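Local coordinates for protein Abbfa_003403 (Acinetobacter baumannii, PDB 4ZXH) that probably assembles a peptide product as a four-domain nonribosomal peptide synthetase with condensation, adenylation, carrier and thioesterase domains, the carrier bearing a phosphopantetheine arm, at residues N4-L9 with K56-L61; V43-K48 with K370-P375; F119-P124 with H146-D151. All coordinates share one frame; numbering follows the deposited sequence.

All three contacts belong to the condensation region of the chain, yet none touches another: their nearest atoms are about 8 to 9 Å apart. Contact 1 is partly buried and near the surface, where the N-terminal loop meets helix 56-67; contacts 2 and 3 are buried. Contacts 2 and 3 draw on adjacent strands of one mixed sheet, 40-49 and 138-146, while helix 56-67 of contact 1 follows strand 40-49 in the chain. The chemistry shifts accordingly. Contact 1 is sparse aliphatic packing beside a lipid, contact 2 is aliphatic and aromatic packing backed by a potassium site, and contact 3 centres on a histidine ring fixed by hydrogen bonds.

Contact 1: residues N4-L9 with K56-L61; sequences NNLARL and KPIEIL. With PX4 (1,2-dimyristoyl-sn-glycero-3-phosphocholine), chain C.
The flat peptide group between Asn5 and Leu6 meets the Ile58 side chain with its carbonyl oxygen: Asn5 O lies 4.2 Å from Ile58 CG2, and the methyl sits beyond the oxygen end of the group, about 48° out of the peptide plane. Next to it, Leu6 CD2 approaches the same methyl at 4.4 Å, an aliphatic contact at the edge of van der Waals range. With no polar bond between the segments and only 122 Å² buried, the loop rests lightly on the helix. Ile58 works in two directions. Its CG2 is anti to the backbone N (CG1 at chi1 -58°) and faces the loop, whereas CD1 on the other branch reaches the ester carbonyl oxygen O6 of the phospholipid at 3.9 Å, a van der Waals contact. Met3 also touches this side chain. The helix continues the lipid contact: Pro57 lays its ring against both acyl chains, CB to C11 at 3.9 Å and CG to C24 at 3.6 Å, and Leu61 CD1 meets C18 at 3.6 Å. Together with Trp127, Tyr139, Ile141 and Phe143 from two strands of the sheet, these side chains form an apolar acyl-chain pocket between helix 56-67 and the sheet of the condensation domain.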
# COMPACT_ATOMS: atom_id res chain seq x y z
N ASN A 4 -3.12 -49.72 -3.57
CA ASN A 4 -3.73 -50.33 -4.74
C ASN A 4 -5.16 -50.74 -4.42
O ASN A 4 -6.06 -50.57 -5.24
CB ASN A 4 -2.93 -51.55 -5.21
CG ASN A 4 -1.44 -51.26 -5.33
OD1 ASN A 4 -0.96 -50.81 -6.38
ND2 ASN A 4 -0.69 -51.54 -4.27
N ASN A 5 -5.34 -51.27 -3.21
CA ASN A 5 -6.64 -51.73 -2.71
C ASN A 5 -7.74 -50.65 -2.61
O ASN A 5 -8.54 -50.67 -1.67
CB ASN A 5 -6.48 -52.37 -1.32
CG ASN A 5 -5.50 -53.54 -1.30
OD1 ASN A 5 -5.22 -54.14 -2.34
ND2 ASN A 5 -5.00 -53.87 -0.11
N LEU A 6 -7.79 -49.72 -3.56
CA LEU A 6 -8.86 -48.73 -3.60
C LEU A 6 -9.55 -48.63 -4.96
O LEU A 6 -10.77 -48.79 -5.05
CB LEU A 6 -8.33 -47.35 -3.21
CG LEU A 6 -8.34 -46.97 -1.72
CD1 LEU A 6 -7.89 -45.53 -1.55
CD2 LEU A 6 -9.73 -47.15 -1.14
N ALA A 7 -8.77 -48.37 -6.00
CA ALA A 7 -9.28 -48.14 -7.35
C ALA A 7 -10.20 -46.90 -7.44
O ALA A 7 -11.11 -46.68 -6.63
CB ALA A 7 -10.01 -49.39 -7.89
N ARG A 8 -9.92 -46.09 -8.46
CA ARG A 8 -10.69 -44.90 -8.78
C ARG A 8 -11.80 -45.27 -9.76
O ARG A 8 -11.55 -45.51 -10.94
CB ARG A 8 -9.78 -43.82 -9.38
CG ARG A 8 -10.29 -42.39 -9.32
CD ARG A 8 -9.11 -41.43 -9.38
NE ARG A 8 -7.91 -42.11 -9.89
CZ ARG A 8 -6.66 -41.82 -9.54
NH1 ARG A 8 -6.41 -40.85 -8.66
NH2 ARG A 8 -5.65 -42.51 -10.05
N LEU A 9 -13.03 -45.34 -9.26
CA LEU A 9 -14.17 -45.41 -10.17
C LEU A 9 -14.90 -44.07 -10.05
O LEU A 9 -14.86 -43.44 -8.99
CB LEU A 9 -15.07 -46.62 -9.86
CG LEU A 9 -15.63 -46.86 -8.46
CD1 LEU A 9 -16.95 -46.14 -8.36
CD2 LEU A 9 -15.80 -48.33 -8.14
N LYS A 56 -6.44 -52.45 8.69
CA LYS A 56 -7.41 -51.58 9.35
C LYS A 56 -7.40 -50.10 8.91
O LYS A 56 -8.45 -49.46 8.89
CB LYS A 56 -7.22 -51.65 10.87
CG LYS A 56 -7.78 -52.91 11.49
CD LYS A 56 -7.77 -52.84 13.00
CE LYS A 56 -8.04 -54.22 13.59
NZ LYS A 56 -6.97 -55.18 13.21
N PRO A 57 -6.22 -49.54 8.58
CA PRO A 57 -6.29 -48.13 8.19
C PRO A 57 -7.14 -47.88 6.93
O PRO A 57 -8.02 -47.03 6.99
CB PRO A 57 -4.82 -47.77 7.95
CG PRO A 57 -4.10 -48.64 8.89
CD PRO A 57 -4.83 -49.95 8.83
N ILE A 58 -6.91 -48.62 5.85
CA ILE A 58 -7.76 -48.52 4.67
C ILE A 58 -9.23 -48.83 4.99
O ILE A 58 -10.12 -48.08 4.59
CB ILE A 58 -7.29 -49.46 3.53
CG1 ILE A 58 -5.85 -49.17 3.12
CG2 ILE A 58 -8.17 -49.31 2.31
CD1 ILE A 58 -5.69 -47.88 2.35
N GLU A 59 -9.50 -49.92 5.72
CA GLU A 59 -10.88 -50.27 6.08
C GLU A 59 -11.58 -49.15 6.85
O GLU A 59 -12.76 -48.87 6.62
CB GLU A 59 -10.93 -51.55 6.92
CG GLU A 59 -10.29 -52.77 6.30
CD GLU A 59 -10.47 -54.02 7.16
OE1 GLU A 59 -11.10 -53.92 8.24
OE2 GLU A 59 -9.96 -55.10 6.76
N ILE A 60 -10.86 -48.53 7.78
CA ILE A 60 -11.44 -47.51 8.64
C ILE A 60 -11.63 -46.21 7.86
O ILE A 60 -12.67 -45.56 7.96
CB ILE A 60 -10.56 -47.28 9.88
CG1 ILE A 60 -10.65 -48.48 10.81
CG2 ILE A 60 -10.97 -46.01 10.61
CD1 ILE A 60 -9.50 -48.59 11.80
N LEU A 61 -10.62 -45.84 7.07
CA LEU A 61 -10.73 -44.74 6.11
C LEU A 61 -12.02 -44.82 5.29
O LEU A 61 -12.78 -43.86 5.23
CB LEU A 61 -9.52 -44.73 5.17
CG LEU A 61 -9.63 -43.68 4.06
CD1 LEU A 61 -9.70 -42.31 4.65
CD2 LEU A 61 -8.49 -43.78 3.07
O1 PX4 C . 1.91 -50.02 2.60
O2 PX4 C . 3.86 -50.16 4.31
P1 PX4 C . 2.39 -50.32 4.00
O3 PX4 C . 1.92 -51.79 4.46
C1 PX4 C . 1.73 -52.90 3.58
C2 PX4 C . 1.54 -54.16 4.42
N1 PX4 C . 1.11 -55.33 3.63
C3 PX4 C . 1.78 -55.35 2.32
C4 PX4 C . 1.45 -56.56 4.37
C5 PX4 C . -0.35 -55.30 3.45
O4 PX4 C . 1.55 -49.43 5.05
C6 PX4 C . 2.13 -48.56 6.02
C7 PX4 C . 1.16 -47.41 6.29
C8 PX4 C . 0.44 -47.19 4.97
O5 PX4 C . -0.51 -46.14 5.08
C9 PX4 C . -1.77 -46.16 4.34
O6 PX4 C . -2.11 -47.16 3.73
C10 PX4 C . -2.65 -44.94 4.34
C11 PX4 C . -3.84 -45.12 5.27
C12 PX4 C . -3.85 -44.02 6.32
C13 PX4 C . -5.29 -43.61 6.61
C14 PX4 C . -5.58 -43.74 8.10
C15 PX4 C . -7.08 -43.73 8.30
C16 PX4 C . -7.47 -42.60 9.23
C17 PX4 C . -8.98 -42.41 9.23
C18 PX4 C . -9.39 -41.42 8.14
C19 PX4 C . -9.76 -40.06 8.71
C20 PX4 C . -9.65 -38.99 7.63
C21 PX4 C . -10.12 -37.64 8.15
C22 PX4 C . -9.43 -36.47 7.46
O7 PX4 C . 0.22 -47.76 7.32
C23 PX4 C . 0.07 -46.70 8.34
O8 PX4 C . 1.01 -45.95 8.51
C24 PX4 C . -1.23 -46.54 9.13
C25 PX4 C . -1.25 -45.42 10.18
C26 PX4 C . -2.64 -45.20 10.80
C27 PX4 C . -2.69 -44.01 11.78
C28 PX4 C . -4.06 -43.80 12.45
C29 PX4 C . -4.10 -42.61 13.42
C30 PX4 C . -5.45 -42.45 14.14
C31 PX4 C . -5.86 -41.01 14.51
C32 PX4 C . -6.41 -40.26 13.28
C33 PX4 C . -7.30 -39.03 13.56
C34 PX4 C . -7.37 -38.10 12.35
C35 PX4 C . -8.67 -37.32 12.18
C36 PX4 C . -8.43 -35.81 12.19

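Contact 2: residues V43-K48 with K370-P375; sequences VAFDVK and KELLLP. With K (potassium ion), chain D.
Phe45 and Leu372 are brought together by similar first torsions: in each, CG lies beside the backbone N and anti to the carbonyl carbon (chi1 -62° for Phe45 and -73° for Leu372). The phenyl ring thereby swings from strand 40-49 toward the loop, and its CE1 meets Leu372 CD1 at 4.0 Å and Leu372 CB at 4.1 Å. The two side chains run at about a right angle, with the methyl oblique to the ring. Val43 makes the second contact, Val43 CG2 to Leu373 CD2 at 4.1 Å, using the methyl anti to its backbone N. Three of the four touching residues are buried, and the packing is wholly apolar. Around it, Phe45 also leans on Leu389 of strand 387-391, and Val43 touches Phe143 and the bound phospholipid. The polar groups of this strand lie further along: Lys48 NZ makes a salt bridge to Asp46 OD1 at 3.2 Å, its hydrogen bond weak.

Behind the leucines the loop wraps a potassium ion with its own carbonyls, Glu371 O at 2.9 Å, Leu372 O at 3.0 Å and Leu374 O at 2.9 Å. Ile376 O and Ser391 OG complete the five protein ligands. Since Ser391 ends a strand paired with 40-49, the ion ties the loop to the very sheet its leucines pack on, a potassium site built mainly from main-chain carbonyls.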
# COMPACT_ATOMS: atom_id res chain seq x y z
N VAL A 43 -3.30 -31.54 12.02
CA VAL A 43 -2.98 -32.30 13.22
C VAL A 43 -2.07 -33.46 12.78
O VAL A 43 -2.36 -34.13 11.78
CB VAL A 43 -4.27 -32.81 13.93
CG1 VAL A 43 -5.17 -33.55 12.97
CG2 VAL A 43 -3.92 -33.71 15.07
N ALA A 44 -0.97 -33.68 13.51
CA ALA A 44 0.03 -34.69 13.13
C ALA A 44 0.48 -35.59 14.28
O ALA A 44 0.49 -35.17 15.46
CB ALA A 44 1.24 -34.02 12.51
N PHE A 45 0.88 -36.81 13.96
CA PHE A 45 1.21 -37.77 15.00
C PHE A 45 2.39 -38.63 14.64
O PHE A 45 2.62 -38.96 13.48
CB PHE A 45 0.02 -38.67 15.33
CG PHE A 45 -1.18 -37.94 15.86
CD1 PHE A 45 -1.18 -37.41 17.15
CD2 PHE A 45 -2.31 -37.78 15.08
CE1 PHE A 45 -2.29 -36.74 17.65
CE2 PHE A 45 -3.43 -37.10 15.58
CZ PHE A 45 -3.41 -36.59 16.87
N ASP A 46 3.16 -38.96 15.66
CA ASP A 46 4.13 -40.02 15.58
C ASP A 46 3.31 -41.29 15.74
O ASP A 46 2.51 -41.38 16.67
CB ASP A 46 5.19 -39.86 16.68
CG ASP A 46 6.38 -40.77 16.48
OD1 ASP A 46 6.17 -41.95 16.15
OD2 ASP A 46 7.52 -40.28 16.62
N VAL A 47 3.44 -42.25 14.82
CA VAL A 47 2.65 -43.47 14.92
C VAL A 47 3.53 -44.71 14.88
O VAL A 47 4.17 -44.98 13.87
CB VAL A 47 1.60 -43.59 13.80
CG1 VAL A 47 0.75 -44.85 14.01
CG2 VAL A 47 0.71 -42.37 13.78
N LYS A 48 3.57 -45.46 15.99
CA LYS A 48 4.31 -46.72 16.05
C LYS A 48 3.30 -47.86 16.05
O LYS A 48 2.32 -47.82 16.80
CB LYS A 48 5.20 -46.78 17.29
CG LYS A 48 6.42 -45.90 17.23
CD LYS A 48 7.23 -45.95 18.51
CE LYS A 48 8.41 -44.98 18.49
NZ LYS A 48 8.01 -43.56 18.24
N LYS A 370 -4.92 -34.12 25.38
CA LYS A 370 -4.46 -32.80 25.81
C LYS A 370 -3.01 -32.53 25.39
O LYS A 370 -2.75 -31.67 24.55
CB LYS A 370 -4.62 -32.68 27.33
CG LYS A 370 -4.07 -31.40 27.96
CD LYS A 370 -4.20 -31.45 29.50
CE LYS A 370 -3.34 -30.38 30.19
NZ LYS A 370 -1.87 -30.60 30.00
N GLU A 371 -2.09 -33.30 25.93
CA GLU A 371 -0.68 -33.08 25.66
C GLU A 371 -0.28 -33.34 24.19
O GLU A 371 0.64 -32.71 23.69
CB GLU A 371 0.16 -33.93 26.62
CG GLU A 371 -0.19 -33.65 28.07
CD GLU A 371 0.76 -34.30 29.05
OE1 GLU A 371 1.79 -34.84 28.61
OE2 GLU A 371 0.48 -34.29 30.28
N LEU A 372 -0.99 -34.25 23.51
CA LEU A 372 -0.71 -34.50 22.08
C LEU A 372 -0.99 -33.30 21.19
O LEU A 372 -0.36 -33.13 20.16
CB LEU A 372 -1.52 -35.68 21.56
CG LEU A 372 -1.12 -37.09 21.99
CD1 LEU A 372 -2.07 -38.10 21.36
CD2 LEU A 372 0.30 -37.36 21.58
N LEU A 373 -1.96 -32.49 21.59
CA LEU A 373 -2.44 -31.38 20.78
C LEU A 373 -1.73 -30.06 21.09
O LEU A 373 -1.99 -29.06 20.44
CB LEU A 373 -3.95 -31.21 20.95
CG LEU A 373 -4.84 -32.33 20.42
CD1 LEU A 373 -6.32 -31.97 20.56
CD2 LEU A 373 -4.50 -32.61 18.97
N LEU A 374 -0.85 -30.07 22.08
CA LEU A 374 -0.06 -28.88 22.40
C LEU A 374 0.93 -28.54 21.28
O LEU A 374 1.26 -29.37 20.44
CB LEU A 374 0.69 -29.08 23.73
CG LEU A 374 -0.15 -29.03 25.01
CD1 LEU A 374 0.71 -29.32 26.22
CD2 LEU A 374 -0.77 -27.67 25.14
N PRO A 375 1.41 -27.29 21.25
CA PRO A 375 2.34 -26.96 20.17
C PRO A 375 3.76 -27.31 20.55
O PRO A 375 4.70 -26.89 19.87
CB PRO A 375 2.17 -25.45 20.02
CG PRO A 375 0.93 -25.10 20.85
CD PRO A 375 0.93 -26.09 21.94
K K D . 2.16 -32.03 21.31

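Contact 3: residues F119-P124 with H146-D151; sequences FDLTQP and HHALMD
Phe119 and His146 stand with their CA atoms 7.3 Å apart, where a type I beta turn from Asp120 to Gln123 faces the end of strand 138-146 and the loop that follows it. Leu121 drives its CD2 onto the imidazole of His146: the methyl is 3.7 Å from the ring centroid and only 10° off the normal, a CH-pi contact over the centre of one face. Its other methyl, CD1, goes on to Ala148 CB at 3.8 Å, so the forked side chain straddles histidine and alanine. Phe119 CD2 lies at the edge of the same imidazole, near its plane and 4.0 Å from His146 CD2, the two rings being obliquely placed. In return His146 CB lies over one face of the phenyl ring, offset toward its rim.

Residues 146-151 spell the HHxxxD signature of condensation domains, here His146, His147 and Asp151. At chi1 -165° His146 CG is anti to the backbone N, which places the imidazole against Leu121 and brings ND1 within reach of Ala148 N. The first histidine is held by both nitrogens: ND1 accepts from Ala148 N at 2.9 Å, with the donor tilted 19° from the ring plane, and NE2 is hydrogen-bonded to Gln30 OE1 on helix 21-32. These bonds fix the rotation of the ring that Leu121 covers. Asp151, at the N-cap of helix 152-165, forms a salt bridge with Arg285.

On the turn, Asp120 OD1 accepts from Thr122 N at 3.1 Å, making an Asx turn, and from Thr122 OG1 at 2.9 Å. Both donors approach from the same face of the carboxylate, well above its plane.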
# COMPACT_ATOMS: atom_id res chain seq x y z
N PHE A 119 -5.01 -25.90 -1.40
CA PHE A 119 -6.17 -26.61 -1.93
C PHE A 119 -6.87 -25.80 -3.01
O PHE A 119 -6.88 -24.58 -2.97
CB PHE A 119 -7.18 -26.92 -0.82
CG PHE A 119 -6.71 -27.95 0.18
CD1 PHE A 119 -7.08 -29.29 0.05
CD2 PHE A 119 -5.96 -27.58 1.28
CE1 PHE A 119 -6.68 -30.23 0.96
CE2 PHE A 119 -5.55 -28.51 2.21
CZ PHE A 119 -5.90 -29.84 2.05
N ASP A 120 -7.48 -26.49 -3.97
CA ASP A 120 -8.47 -25.91 -4.86
C ASP A 120 -9.84 -26.31 -4.32
O ASP A 120 -10.24 -27.48 -4.42
CB ASP A 120 -8.28 -26.42 -6.29
CG ASP A 120 -9.23 -25.77 -7.29
OD1 ASP A 120 -10.27 -25.18 -6.90
OD2 ASP A 120 -8.92 -25.86 -8.50
N LEU A 121 -10.56 -25.37 -3.74
CA LEU A 121 -11.76 -25.73 -3.01
C LEU A 121 -12.87 -26.21 -3.94
O LEU A 121 -13.87 -26.75 -3.48
CB LEU A 121 -12.24 -24.55 -2.17
CG LEU A 121 -11.26 -24.07 -1.09
CD1 LEU A 121 -11.87 -22.95 -0.28
CD2 LEU A 121 -10.83 -25.22 -0.20
N THR A 122 -12.69 -26.04 -5.24
CA THR A 122 -13.72 -26.46 -6.19
C THR A 122 -13.59 -27.92 -6.62
O THR A 122 -14.48 -28.48 -7.27
CB THR A 122 -13.70 -25.58 -7.43
OG1 THR A 122 -12.65 -26.00 -8.29
CG2 THR A 122 -13.45 -24.14 -7.03
N GLN A 123 -12.48 -28.54 -6.24
CA GLN A 123 -12.17 -29.91 -6.62
C GLN A 123 -11.92 -30.75 -5.36
O GLN A 123 -11.01 -30.46 -4.59
CB GLN A 123 -10.93 -29.92 -7.55
CG GLN A 123 -10.94 -30.98 -8.66
CD GLN A 123 -12.17 -30.90 -9.58
OE1 GLN A 123 -12.75 -31.92 -9.94
NE2 GLN A 123 -12.55 -29.68 -9.96
N PRO A 124 -12.74 -31.81 -5.16
CA PRO A 124 -12.64 -32.68 -3.97
C PRO A 124 -11.48 -33.63 -4.10
O PRO A 124 -11.12 -33.96 -5.22
CB PRO A 124 -13.96 -33.44 -3.99
CG PRO A 124 -14.28 -33.55 -5.43
CD PRO A 124 -13.76 -32.30 -6.09
N HIS A 146 -8.75 -28.24 5.07
CA HIS A 146 -8.94 -26.82 4.84
C HIS A 146 -10.06 -26.28 5.72
O HIS A 146 -11.13 -26.90 5.86
CB HIS A 146 -9.24 -26.55 3.38
CG HIS A 146 -9.11 -25.11 3.01
ND1 HIS A 146 -10.07 -24.18 3.31
CD2 HIS A 146 -8.12 -24.44 2.37
CE1 HIS A 146 -9.69 -23.00 2.86
NE2 HIS A 146 -8.50 -23.13 2.29
N HIS A 147 -9.81 -25.11 6.32
CA HIS A 147 -10.72 -24.52 7.31
C HIS A 147 -12.08 -24.11 6.68
O HIS A 147 -13.09 -24.00 7.39
CB HIS A 147 -10.02 -23.32 7.96
CG HIS A 147 -10.59 -22.91 9.29
ND1 HIS A 147 -11.93 -22.96 9.58
CD2 HIS A 147 -9.97 -22.40 10.38
CE1 HIS A 147 -12.12 -22.51 10.82
NE2 HIS A 147 -10.95 -22.17 11.32
N ALA A 148 -12.12 -23.91 5.37
CA ALA A 148 -13.41 -23.71 4.69
C ALA A 148 -14.33 -24.92 4.86
O ALA A 148 -15.56 -24.78 4.79
CB ALA A 148 -13.22 -23.40 3.20
N LEU A 149 -13.75 -26.10 5.10
CA LEU A 149 -14.56 -27.31 5.21
C LEU A 149 -15.03 -27.52 6.64
O LEU A 149 -16.21 -27.82 6.87
CB LEU A 149 -13.78 -28.53 4.73
CG LEU A 149 -14.62 -29.82 4.62
CD1 LEU A 149 -15.66 -29.75 3.47
CD2 LEU A 149 -13.75 -31.08 4.51
N MET A 150 -14.14 -27.39 7.61
CA MET A 150 -14.56 -27.57 9.00
C MET A 150 -13.62 -26.85 9.95
O MET A 150 -12.52 -26.46 9.57
CB MET A 150 -14.67 -29.07 9.37
CG MET A 150 -13.41 -29.96 9.23
SD MET A 150 -13.65 -31.72 9.72
CE MET A 150 -14.51 -32.36 8.31
N ASP A 151 -14.08 -26.64 11.17
CA ASP A 151 -13.27 -25.98 12.17
C ASP A 151 -12.55 -27.00 13.07
O ASP A 151 -12.67 -28.20 12.88
CB ASP A 151 -14.15 -25.04 13.00
CG ASP A 151 -15.36 -25.73 13.56
OD1 ASP A 151 -15.30 -26.97 13.70
OD2 ASP A 151 -16.36 -25.04 13.87